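Local coordinates for fatty acid-binding protein TM_1468 (PDB 1VPV) that binds long-chain fatty acids such as palmitate and may take part in lipid transport or fatty acid metabolism, at residues Val15-Asp20 with Tyr33-Ile38; Gly70-Thr75 with Phe179-Lys184; Asp96-Leu101 with Ile123-Val128; Phe174-Phe179 with Val203-Glu208. All blocks are in the same frame, centred on the assembly; numbering follows the deposited sequence.

Interaction 1: residues Val15-Asp20 with Tyr33-Ile38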
# COMPACT_ATOMS: atom_id res chain seq x y z
N VAL A 15 13.94 14.42 -9.44
CA VAL A 15 12.62 14.22 -8.85
C VAL A 15 12.63 13.34 -7.60
O VAL A 15 13.07 12.20 -7.64
CB VAL A 15 11.66 13.57 -9.88
CG1 VAL A 15 10.25 13.53 -9.33
CG2 VAL A 15 11.68 14.34 -11.17
N LYS A 16 12.11 13.86 -6.49
CA LYS A 16 11.86 13.06 -5.29
C LYS A 16 10.51 12.38 -5.41
O LYS A 16 9.55 13.00 -5.88
CB LYS A 16 11.79 13.93 -4.04
CG LYS A 16 11.77 13.13 -2.75
CD LYS A 16 13.20 12.74 -2.34
CE LYS A 16 13.22 11.53 -1.45
NZ LYS A 16 14.62 11.20 -1.14
N ILE A 17 10.43 11.13 -4.96
CA ILE A 17 9.15 10.45 -4.89
C ILE A 17 8.83 10.25 -3.41
O ILE A 17 9.65 9.76 -2.65
CB ILE A 17 9.18 9.11 -5.63
CG1 ILE A 17 9.34 9.34 -7.12
CG2 ILE A 17 7.90 8.31 -5.36
CD1 ILE A 17 9.64 8.07 -7.95
N LEU A 18 7.64 10.66 -3.01
CA LEU A 18 7.19 10.46 -1.65
C LEU A 18 5.94 9.57 -1.65
O LEU A 18 5.00 9.83 -2.40
CB LEU A 18 6.87 11.81 -1.03
CG LEU A 18 6.37 11.78 0.41
CD1 LEU A 18 7.47 11.37 1.34
CD2 LEU A 18 5.84 13.17 0.75
N VAL A 19 5.94 8.52 -0.85
CA VAL A 19 4.66 7.81 -0.55
C VAL A 19 4.40 8.01 0.94
O VAL A 19 5.27 8.46 1.68
CB VAL A 19 4.70 6.31 -0.90
CG1 VAL A 19 5.06 6.10 -2.41
CG2 VAL A 19 5.71 5.55 -0.01
N ASP A 20 3.19 7.70 1.37
CA ASP A 20 2.85 7.72 2.77
C ASP A 20 3.08 6.34 3.38
O ASP A 20 3.29 5.37 2.65
CB ASP A 20 1.42 8.22 2.95
CG ASP A 20 0.39 7.25 2.40
OD1 ASP A 20 0.25 6.12 2.97
OD2 ASP A 20 -0.30 7.66 1.44
N TYR A 33 15.19 3.30 -5.40
CA TYR A 33 14.38 4.14 -6.29
C TYR A 33 14.18 5.57 -5.75
O TYR A 33 13.34 6.33 -6.29
CB TYR A 33 13.01 3.48 -6.57
CG TYR A 33 13.16 2.16 -7.26
CD1 TYR A 33 13.70 2.08 -8.55
CD2 TYR A 33 12.80 0.98 -6.63
CE1 TYR A 33 13.84 0.84 -9.19
CE2 TYR A 33 12.96 -0.24 -7.26
CZ TYR A 33 13.47 -0.31 -8.53
OH TYR A 33 13.60 -1.54 -9.14
N ASP A 34 14.97 5.94 -4.73
CA ASP A 34 14.88 7.28 -4.10
C ASP A 34 13.39 7.65 -3.75
O ASP A 34 12.82 8.65 -4.22
CB ASP A 34 15.57 8.34 -4.96
CG ASP A 34 15.76 9.68 -4.21
OD1 ASP A 34 15.63 9.67 -2.97
OD2 ASP A 34 16.04 10.73 -4.85
N ILE A 35 12.78 6.77 -2.97
CA ILE A 35 11.44 6.94 -2.51
C ILE A 35 11.50 7.11 -0.97
O ILE A 35 12.11 6.31 -0.28
CB ILE A 35 10.58 5.73 -2.85
CG1 ILE A 35 10.43 5.55 -4.36
CG2 ILE A 35 9.20 5.82 -2.18
CD1 ILE A 35 9.87 4.21 -4.75
N ASP A 36 10.84 8.16 -0.47
CA ASP A 36 10.74 8.44 0.94
C ASP A 36 9.33 8.08 1.38
O ASP A 36 8.40 8.06 0.57
CB ASP A 36 10.96 9.94 1.13
CG ASP A 36 11.37 10.32 2.55
OD1 ASP A 36 11.48 9.44 3.44
OD2 ASP A 36 11.56 11.54 2.77
N SER A 37 9.20 7.84 2.68
CA SER A 37 7.94 7.49 3.31
C SER A 37 7.55 8.53 4.38
O SER A 37 8.34 8.82 5.27
CB SER A 37 8.07 6.10 3.95
OG SER A 37 6.79 5.59 4.28
N ILE A 38 6.35 9.11 4.27
CA ILE A 38 5.90 10.07 5.29
C ILE A 38 4.95 9.35 6.25
O ILE A 38 4.00 8.74 5.82
CB ILE A 38 5.24 11.35 4.70
CG1 ILE A 38 4.76 12.25 5.83
CG2 ILE A 38 4.09 11.03 3.74
CD1 ILE A 38 4.30 13.62 5.34
O HOH W 1 5.64 3.23 2.99
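K16 and D34 form the charged contact of this pair, a salt bridge with K16 NZ 2.6 Å from D34 OD1. The ammonium group meets the syn side of the carboxylate, 25° out of its plane; a bend at chi2 (83°) brings the lysine chain across the aspartate at about a right angle. D34 OD2 is hydrogen-bonded to Y95 OH, so each carboxylate oxygen has its own partner. D36 OD2 makes a salt bridge with R86 and a hydrogen bond with Y90 OH, while OD1 takes the S37 amide (S37 N to D36 OD1, 2.9 Å) from above the carboxylate plane.

Backbone bonds set the register. D36 N donates to I17 O, V19 N to D36 O at 2.9 Å, and I38 N to V19 O. This ladder of I17 with I35 through D20 with I38 is the parallel pairing of a beta-alpha-beta unit, in which helix 29-32 connects strands 15-20 and 35-43 of the mixed sheet. The strand segments run 33° from exact parallelism.

Apolar contacts lie on both faces. Beside helix 138-149, I17 CG2 reaches I35 CG1 at 3.9 Å, and V19 CG2 meets I35 CG2. On the face covered by helix 80-92, L18 CD1 lies 3.8 Å from D36 CB and also touches I38 CB.

One water links D20 O to S37 OG: it donates to D20 O at 3.2 Å and is hydrogen-bonded to S37 OG. D20 OD2 accepts the amide of L103. The D20 side chain is about 7 Å from the bound palmitic acid.

Interaction 2: residues Gly70-Thr75 with Phe179-Lys184. With PLM (palmitic acid), chain D.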
# COMPACT_ATOMS: atom_id res chain seq x y z
N GLY A 70 -4.41 -4.59 25.05
CA GLY A 70 -5.80 -4.62 25.47
C GLY A 70 -6.80 -3.96 24.52
O GLY A 70 -8.00 -4.15 24.68
N SER A 71 -6.33 -3.19 23.54
CA SER A 71 -7.20 -2.38 22.69
C SER A 71 -6.62 -2.28 21.29
O SER A 71 -5.49 -2.71 21.05
CB SER A 71 -7.42 -0.96 23.29
OG SER A 71 -6.24 -0.16 23.22
N VAL A 72 -7.42 -1.75 20.35
CA VAL A 72 -6.95 -1.52 19.00
C VAL A 72 -6.92 -0.00 18.80
O VAL A 72 -7.87 0.67 19.06
CB VAL A 72 -7.87 -2.21 17.98
CG1 VAL A 72 -7.59 -1.76 16.56
CG2 VAL A 72 -7.68 -3.72 18.06
N PRO A 73 -5.81 0.55 18.32
CA PRO A 73 -5.80 2.00 18.26
C PRO A 73 -6.52 2.50 17.01
O PRO A 73 -6.93 1.71 16.16
CB PRO A 73 -4.31 2.32 18.15
CG PRO A 73 -3.70 1.14 17.53
CD PRO A 73 -4.58 -0.05 17.79
N LYS A 74 -6.61 3.82 16.91
CA LYS A 74 -7.09 4.52 15.74
C LYS A 74 -5.91 5.13 14.98
O LYS A 74 -4.80 5.18 15.47
CB LYS A 74 -8.06 5.62 16.19
CG LYS A 74 -9.14 5.10 17.14
CD LYS A 74 -10.36 6.06 17.28
CE LYS A 74 -11.42 5.55 18.30
NZ LYS A 74 -11.67 4.06 18.29
N THR A 75 -6.17 5.64 13.79
CA THR A 75 -5.15 6.19 12.92
C THR A 75 -5.54 7.61 12.49
O THR A 75 -6.72 7.94 12.48
CB THR A 75 -4.97 5.29 11.64
OG1 THR A 75 -6.20 5.26 10.88
CG2 THR A 75 -4.58 3.87 12.02
N PHE A 179 -12.42 -10.01 10.93
CA PHE A 179 -12.99 -8.84 10.22
C PHE A 179 -13.22 -7.64 11.09
O PHE A 179 -13.38 -6.54 10.59
CB PHE A 179 -14.34 -9.20 9.60
CG PHE A 179 -14.80 -8.27 8.51
CD1 PHE A 179 -14.01 -8.01 7.41
CD2 PHE A 179 -16.09 -7.72 8.56
CE1 PHE A 179 -14.46 -7.15 6.37
CE2 PHE A 179 -16.55 -6.89 7.53
CZ PHE A 179 -15.73 -6.60 6.44
N ASP A 180 -13.32 -7.87 12.40
CA ASP A 180 -13.55 -6.81 13.38
C ASP A 180 -12.59 -5.65 13.34
O ASP A 180 -12.96 -4.54 13.67
CB ASP A 180 -13.51 -7.39 14.78
CG ASP A 180 -14.76 -8.15 15.11
OD1 ASP A 180 -15.79 -7.88 14.46
OD2 ASP A 180 -14.73 -8.99 16.04
N TYR A 181 -11.35 -5.89 12.95
CA TYR A 181 -10.38 -4.82 12.81
C TYR A 181 -10.80 -3.83 11.73
O TYR A 181 -10.86 -2.61 11.97
CB TYR A 181 -9.02 -5.39 12.50
CG TYR A 181 -8.29 -6.02 13.68
CD1 TYR A 181 -8.42 -7.36 13.98
CD2 TYR A 181 -7.39 -5.28 14.44
CE1 TYR A 181 -7.71 -7.93 15.03
CE2 TYR A 181 -6.69 -5.85 15.48
CZ TYR A 181 -6.86 -7.16 15.78
OH TYR A 181 -6.18 -7.70 16.81
N LEU A 182 -11.09 -4.34 10.54
CA LEU A 182 -11.57 -3.46 9.46
C LEU A 182 -12.85 -2.72 9.84
O LEU A 182 -13.01 -1.52 9.58
CB LEU A 182 -11.78 -4.27 8.18
CG LEU A 182 -10.50 -4.58 7.41
CD1 LEU A 182 -10.80 -5.57 6.31
CD2 LEU A 182 -9.99 -3.28 6.78
N VAL A 183 -13.77 -3.44 10.48
CA VAL A 183 -15.00 -2.82 10.90
C VAL A 183 -14.71 -1.71 11.90
O VAL A 183 -15.27 -0.63 11.75
CB VAL A 183 -16.04 -3.83 11.43
CG1 VAL A 183 -17.24 -3.11 12.01
CG2 VAL A 183 -16.54 -4.74 10.28
N LYS A 184 -13.81 -1.94 12.87
CA LYS A 184 -13.50 -0.89 13.82
C LYS A 184 -12.82 0.27 13.14
O LYS A 184 -13.02 1.41 13.53
CB LYS A 184 -12.61 -1.35 14.98
CG LYS A 184 -12.30 -0.22 15.99
CD LYS A 184 -11.31 -0.64 17.04
CE LYS A 184 -10.61 0.58 17.69
NZ LYS A 184 -11.46 1.14 18.70
C1 PLM D . -5.83 7.49 8.03
O1 PLM D . -5.97 8.55 7.35
O2 PLM D . -6.10 7.46 9.27
C2 PLM D . -5.32 6.25 7.32
C3 PLM D . -6.44 5.29 7.02
C4 PLM D . -5.87 4.00 6.44
C5 PLM D . -7.02 3.01 6.21
C6 PLM D . -6.54 1.70 5.64
C7 PLM D . -7.67 0.74 5.35
C8 PLM D . -7.16 -0.69 5.18
C9 PLM D . -6.47 -0.88 3.84
CA PLM D . -5.88 -2.26 3.69
CB PLM D . -5.34 -2.46 2.28
CC PLM D . -4.49 -3.73 2.22
CD PLM D . -4.06 -4.07 0.78
CE PLM D . -3.03 -5.19 0.73
CF PLM D . -2.74 -5.66 -0.68
CG PLM D . -1.69 -4.79 -1.39
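K184 runs out from helix 180-185 to V72, its CB directed toward the loop. The chain leaves with CG anti to the backbone N (chi1 -179°) and stays extended as far as CE. On the way, CD lies 3.9 Å from V72 CB and the same distance from V72 CG1, the two side chains running antiparallel alongside one another. CE comes next and lies 3.1 Å from the carbonyl oxygen V72 O. At the tip the chain bends at chi4 (81°), which places K184 NZ 3.0 Å from K74 NZ. Both atoms are donors, so the approach is no hydrogen bond; if both are protonated it should be unfavourable, and the modelled proximity of these two surface amines is doubtful.

At the surface of the DegV fold, the contact joins the loop before strand 74-76 of the first sheet to helix 180-185, which packs on strands 201-208 and 211-219 of the second. V72 also uses its second branch, CG2 standing 3.5 Å from Y181 CE2 and meeting the ring obliquely.

Further along residues 70-75, T75 of the palmitate site donates from OG1 to palmitic acid O2 at 2.7 Å and is also hydrogen-bonded to H283 NE2; S108 OG is a further partner of the ligand. From the helix side, L182 CD2 approaches the acyl chain at C8, 4.2 Å away.

Interaction 3: residues Asp96-Leu101 with Ile123-Val128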
# COMPACT_ATOMS: atom_id res chain seq x y z
N ASP A 96 14.17 19.33 -8.00
CA ASP A 96 13.41 20.29 -8.82
C ASP A 96 11.92 20.05 -8.72
O ASP A 96 11.17 20.97 -8.88
CB ASP A 96 13.82 20.26 -10.29
CG ASP A 96 15.32 20.31 -10.48
OD1 ASP A 96 15.95 21.36 -10.22
OD2 ASP A 96 15.87 19.28 -10.91
N VAL A 97 11.52 18.81 -8.44
CA VAL A 97 10.11 18.40 -8.45
C VAL A 97 9.88 17.32 -7.37
O VAL A 97 10.75 16.47 -7.13
CB VAL A 97 9.69 17.80 -9.83
CG1 VAL A 97 8.25 17.29 -9.80
CG2 VAL A 97 9.84 18.80 -10.95
N VAL A 98 8.73 17.37 -6.68
CA VAL A 98 8.31 16.28 -5.80
C VAL A 98 7.08 15.62 -6.40
O VAL A 98 6.12 16.29 -6.78
CB VAL A 98 7.92 16.76 -4.42
CG1 VAL A 98 7.62 15.55 -3.55
CG2 VAL A 98 9.03 17.59 -3.79
N LEU A 99 7.13 14.30 -6.50
CA LEU A 99 5.99 13.53 -6.95
C LEU A 99 5.46 12.72 -5.79
O LEU A 99 6.15 11.84 -5.30
CB LEU A 99 6.41 12.57 -8.07
CG LEU A 99 5.32 11.58 -8.53
CD1 LEU A 99 4.15 12.32 -9.16
CD2 LEU A 99 5.89 10.56 -9.50
N VAL A 100 4.23 13.00 -5.36
CA VAL A 100 3.59 12.32 -4.21
C VAL A 100 2.50 11.34 -4.67
O VAL A 100 1.60 11.69 -5.42
CB VAL A 100 2.91 13.37 -3.25
CG1 VAL A 100 2.33 12.70 -2.02
CG2 VAL A 100 3.88 14.46 -2.88
N LEU A 101 2.59 10.12 -4.19
CA LEU A 101 1.57 9.09 -4.41
C LEU A 101 0.98 8.73 -3.07
O LEU A 101 1.69 8.23 -2.18
CB LEU A 101 2.19 7.81 -5.03
CG LEU A 101 2.36 7.90 -6.54
CD1 LEU A 101 3.51 8.76 -6.86
CD2 LEU A 101 2.54 6.54 -7.18
N ILE A 123 8.21 24.78 -4.60
CA ILE A 123 8.74 23.68 -5.38
C ILE A 123 7.56 22.91 -5.98
O ILE A 123 6.64 22.56 -5.26
CB ILE A 123 9.67 22.77 -4.49
CG1 ILE A 123 10.16 21.55 -5.27
CG2 ILE A 123 8.95 22.30 -3.17
CD1 ILE A 123 11.16 20.68 -4.49
N PRO A 124 7.58 22.66 -7.30
CA PRO A 124 6.39 22.05 -7.89
C PRO A 124 6.16 20.67 -7.30
O PRO A 124 7.08 19.88 -7.21
CB PRO A 124 6.72 21.97 -9.38
CG PRO A 124 8.01 22.63 -9.59
CD PRO A 124 8.66 22.88 -8.28
N VAL A 125 4.96 20.42 -6.81
CA VAL A 125 4.62 19.15 -6.18
C VAL A 125 3.43 18.62 -6.91
O VAL A 125 2.42 19.29 -7.01
CB VAL A 125 4.27 19.33 -4.71
CG1 VAL A 125 3.77 18.02 -4.09
CG2 VAL A 125 5.47 19.90 -3.92
N TYR A 126 3.55 17.42 -7.45
CA TYR A 126 2.45 16.78 -8.13
C TYR A 126 1.92 15.64 -7.27
O TYR A 126 2.67 14.74 -6.92
CB TYR A 126 2.94 16.26 -9.46
CG TYR A 126 3.32 17.37 -10.39
CD1 TYR A 126 2.39 17.92 -11.27
CD2 TYR A 126 4.62 17.86 -10.43
CE1 TYR A 126 2.75 18.93 -12.15
CE2 TYR A 126 4.98 18.86 -11.30
CZ TYR A 126 4.05 19.40 -12.15
OH TYR A 126 4.41 20.43 -13.00
N VAL A 127 0.65 15.69 -6.93
CA VAL A 127 0.08 14.72 -6.03
C VAL A 127 -0.85 13.79 -6.76
O VAL A 127 -1.79 14.25 -7.37
CB VAL A 127 -0.72 15.37 -4.90
CG1 VAL A 127 -1.03 14.30 -3.81
CG2 VAL A 127 0.05 16.54 -4.30
N VAL A 128 -0.57 12.50 -6.70
CA VAL A 128 -1.37 11.49 -7.37
C VAL A 128 -2.16 10.68 -6.36
O VAL A 128 -1.58 10.06 -5.42
CB VAL A 128 -0.50 10.54 -8.20
CG1 VAL A 128 -1.35 9.45 -8.87
CG2 VAL A 128 0.22 11.32 -9.26
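V97 and Y126 meet at the start of a parallel strand pair belonging to the beta-alpha-beta unit of strand 97-102, helix 110-118 and strand 125-129. The valine comes to the ring from its edge: V97 CG1 is 3.7 Å from Y126 CD2 and close to the ring plane. With the tyrosine CG anti to its carbonyl carbon (chi1 -67°), the ring is carried back along the strand to this valine, while its CB remains beside L99 CD1. The same leucine methyl crosses V128 obliquely, 4.1 Å from V128 CG2. Helix 154-166 packs on this face through L158, which touches L99, Y126 and V128.

The other face carries V98, V100, V125 and V127, with I123 of the preceding loop against V98. V98 CG2 meets the I123 CD1 end at 3.8 Å, the two side chains at about a right angle. V100 divides its branches: CG2 reaches obliquely to V125 CG1, also at 3.8 Å, whereas CB and CG1 lie alongside V127 CG1, the two side chains roughly parallel. Helices 80-92 and 110-118 cover this side, so the sheet here is the middle layer between helices.

Four backbone bonds fix the register of the two strands. Y126 N donates to V98 O, V100 N to Y126 O at 2.8 Å, and V128 N to V100 O; the pair opens with V98 N donating to P124 O at 3.1 Å, with an N-H...O angle of 172°.

Interaction 4: residues Phe174-Phe179 with Val203-Glu208. With PLM (palmitic acid), chain D.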
# COMPACT_ATOMS: atom_id res chain seq x y z
N PHE A 174 -6.32 -9.09 -0.84
CA PHE A 174 -5.82 -9.58 0.47
C PHE A 174 -6.90 -10.29 1.26
O PHE A 174 -8.10 -10.21 0.92
CB PHE A 174 -5.21 -8.41 1.30
CG PHE A 174 -6.22 -7.37 1.76
CD1 PHE A 174 -6.78 -6.45 0.86
CD2 PHE A 174 -6.59 -7.30 3.10
CE1 PHE A 174 -7.70 -5.45 1.30
CE2 PHE A 174 -7.48 -6.33 3.55
CZ PHE A 174 -8.06 -5.40 2.63
N TYR A 175 -6.48 -11.02 2.29
CA TYR A 175 -7.42 -11.65 3.23
C TYR A 175 -7.02 -11.40 4.65
O TYR A 175 -5.82 -11.34 4.96
CB TYR A 175 -7.60 -13.14 2.99
CG TYR A 175 -6.43 -14.08 3.34
CD1 TYR A 175 -6.11 -14.39 4.66
CD2 TYR A 175 -5.71 -14.71 2.34
CE1 TYR A 175 -5.08 -15.24 4.98
CE2 TYR A 175 -4.67 -15.60 2.65
CZ TYR A 175 -4.39 -15.86 3.96
OH TYR A 175 -3.39 -16.72 4.25
N VAL A 176 -8.03 -11.25 5.49
CA VAL A 176 -7.87 -11.10 6.92
C VAL A 176 -8.52 -12.30 7.59
O VAL A 176 -9.35 -12.99 6.98
CB VAL A 176 -8.53 -9.78 7.42
CG1 VAL A 176 -7.86 -8.58 6.79
CG2 VAL A 176 -10.03 -9.78 7.16
N SER A 177 -8.17 -12.56 8.84
CA SER A 177 -8.79 -13.65 9.58
C SER A 177 -9.80 -13.16 10.62
O SER A 177 -10.64 -13.94 11.10
CB SER A 177 -7.73 -14.51 10.24
OG SER A 177 -7.03 -13.72 11.20
N ASN A 178 -9.77 -11.87 10.94
CA ASN A 178 -10.67 -11.33 11.93
C ASN A 178 -11.20 -9.98 11.47
O ASN A 178 -10.56 -8.90 11.65
CB ASN A 178 -9.98 -11.25 13.31
CG ASN A 178 -10.85 -10.58 14.33
OD1 ASN A 178 -11.93 -10.10 13.99
ND2 ASN A 178 -10.40 -10.52 15.55
N PHE A 179 -12.42 -10.01 10.93
CA PHE A 179 -12.99 -8.84 10.22
C PHE A 179 -13.22 -7.64 11.09
O PHE A 179 -13.38 -6.54 10.59
CB PHE A 179 -14.34 -9.20 9.60
CG PHE A 179 -14.80 -8.27 8.51
CD1 PHE A 179 -14.01 -8.01 7.41
CD2 PHE A 179 -16.09 -7.72 8.56
CE1 PHE A 179 -14.46 -7.15 6.37
CE2 PHE A 179 -16.55 -6.89 7.53
CZ PHE A 179 -15.73 -6.60 6.44
N VAL A 203 -11.68 -13.66 5.28
CA VAL A 203 -12.48 -12.76 4.49
C VAL A 203 -11.57 -12.15 3.46
O VAL A 203 -10.54 -11.57 3.83
CB VAL A 203 -13.04 -11.63 5.38
CG1 VAL A 203 -13.76 -10.54 4.56
CG2 VAL A 203 -14.00 -12.24 6.36
N CYS A 204 -11.96 -12.27 2.20
CA CYS A 204 -11.18 -11.77 1.07
C CYS A 204 -11.69 -10.43 0.59
O CYS A 204 -12.87 -10.26 0.32
CB CYS A 204 -11.21 -12.77 -0.09
SG CYS A 204 -10.71 -14.48 0.35
N LEU A 205 -10.77 -9.49 0.45
CA LEU A 205 -11.11 -8.19 -0.05
C LEU A 205 -10.22 -7.79 -1.23
O LEU A 205 -9.15 -8.38 -1.46
CB LEU A 205 -11.00 -7.13 1.05
CG LEU A 205 -11.81 -7.34 2.35
CD1 LEU A 205 -11.08 -8.20 3.38
CD2 LEU A 205 -12.14 -6.03 2.98
N HIS A 206 -10.70 -6.80 -1.98
CA HIS A 206 -9.87 -6.07 -2.93
C HIS A 206 -10.28 -4.63 -2.91
O HIS A 206 -11.21 -4.24 -2.21
CB HIS A 206 -9.98 -6.64 -4.35
CG HIS A 206 -11.33 -6.48 -4.97
ND1 HIS A 206 -11.52 -5.94 -6.22
CD2 HIS A 206 -12.57 -6.80 -4.51
CE1 HIS A 206 -12.81 -5.93 -6.50
NE2 HIS A 206 -13.47 -6.45 -5.48
N ILE A 207 -9.54 -3.83 -3.67
CA ILE A 207 -9.82 -2.43 -3.82
C ILE A 207 -10.30 -2.16 -5.22
O ILE A 207 -9.64 -2.54 -6.16
CB ILE A 207 -8.55 -1.64 -3.58
CG1 ILE A 207 -8.03 -1.98 -2.18
CG2 ILE A 207 -8.83 -0.15 -3.79
CD1 ILE A 207 -7.11 -0.95 -1.56
N GLU A 208 -11.40 -1.45 -5.34
CA GLU A 208 -12.05 -1.20 -6.62
C GLU A 208 -12.57 0.23 -6.54
O GLU A 208 -13.36 0.54 -5.66
CB GLU A 208 -13.19 -2.21 -6.82
CG GLU A 208 -14.16 -1.95 -8.02
CD GLU A 208 -14.71 -3.28 -8.56
OE1 GLU A 208 -14.02 -3.91 -9.41
OE2 GLU A 208 -15.82 -3.71 -8.11
C1 PLM D . -5.83 7.49 8.03
O1 PLM D . -5.97 8.55 7.35
O2 PLM D . -6.10 7.46 9.27
C2 PLM D . -5.32 6.25 7.32
C3 PLM D . -6.44 5.29 7.02
C4 PLM D . -5.87 4.00 6.44
C5 PLM D . -7.02 3.01 6.21
C6 PLM D . -6.54 1.70 5.64
C7 PLM D . -7.67 0.74 5.35
C8 PLM D . -7.16 -0.69 5.18
C9 PLM D . -6.47 -0.88 3.84
CA PLM D . -5.88 -2.26 3.69
CB PLM D . -5.34 -2.46 2.28
CC PLM D . -4.49 -3.73 2.22
CD PLM D . -4.06 -4.07 0.78
CE PLM D . -3.03 -5.19 0.73
CF PLM D . -2.74 -5.66 -0.68
CG PLM D . -1.69 -4.79 -1.39
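An antiparallel ladder of the second sheet, whose F174 touches the methyl-end part of the acyl chain, joins strands 170-176 and 201-208. F174 with L205 and V176 with V203 are hydrogen-bonded pairs, Y175 with C204 the non-hydrogen-bonded pair between them. L205 N to F174 O is the shortest of the four bonds at 2.8 Å, and V203 N donates to V176 O at 3.0 Å.

The F174 ring is sandwiched. L205 CB makes a CH-pi contact over one face, 4.1 Å from the ring centroid; over the opposite face, palmitic acid CC sits above the centre, 3.7 Å from the plane. A chi1 of 67° sets F174 CG between its backbone N and carbonyl carbon, and the ring comes to lie over L205.

Next to it, V176 CG2 packs on V203 CB at 4.0 Å. Past the strand, F179 swings back to this face: its CD1 touches V203 CG1 at 3.8 Å, and its edge faces L205 CD2. N178 OD1 caps the following helix at D180 N.

Where F174 meets palmitic acid atoms CC to CF, carbon touches carbon alone: the contact is apolar, consistent with van der Waals packing of a long acyl chain.

In the fold
From the N terminus, interaction 1 closes first, a short loop joining neighbouring parallel strands 15-20 and 35-43. Interaction 2 then opens at residues 70-75 and stays open for about a hundred residues. Within that span interaction 3 opens and closes; strand 97-102 is also the other neighbour of strand 15-20, so K16 O to L99 N (2.8 Å) links interactions 1 and 3 in one sheet. Interaction 4 opens at 174-179 before interaction 2 closes at 179-184, and closes later at 203-208: the two cross, share F179, and touch through L182 and L205. Interaction 2 ties strand 74-76 of the first sheet to helix 180-185, which packs on the second, with palmitic acid reaching both it and interaction 4.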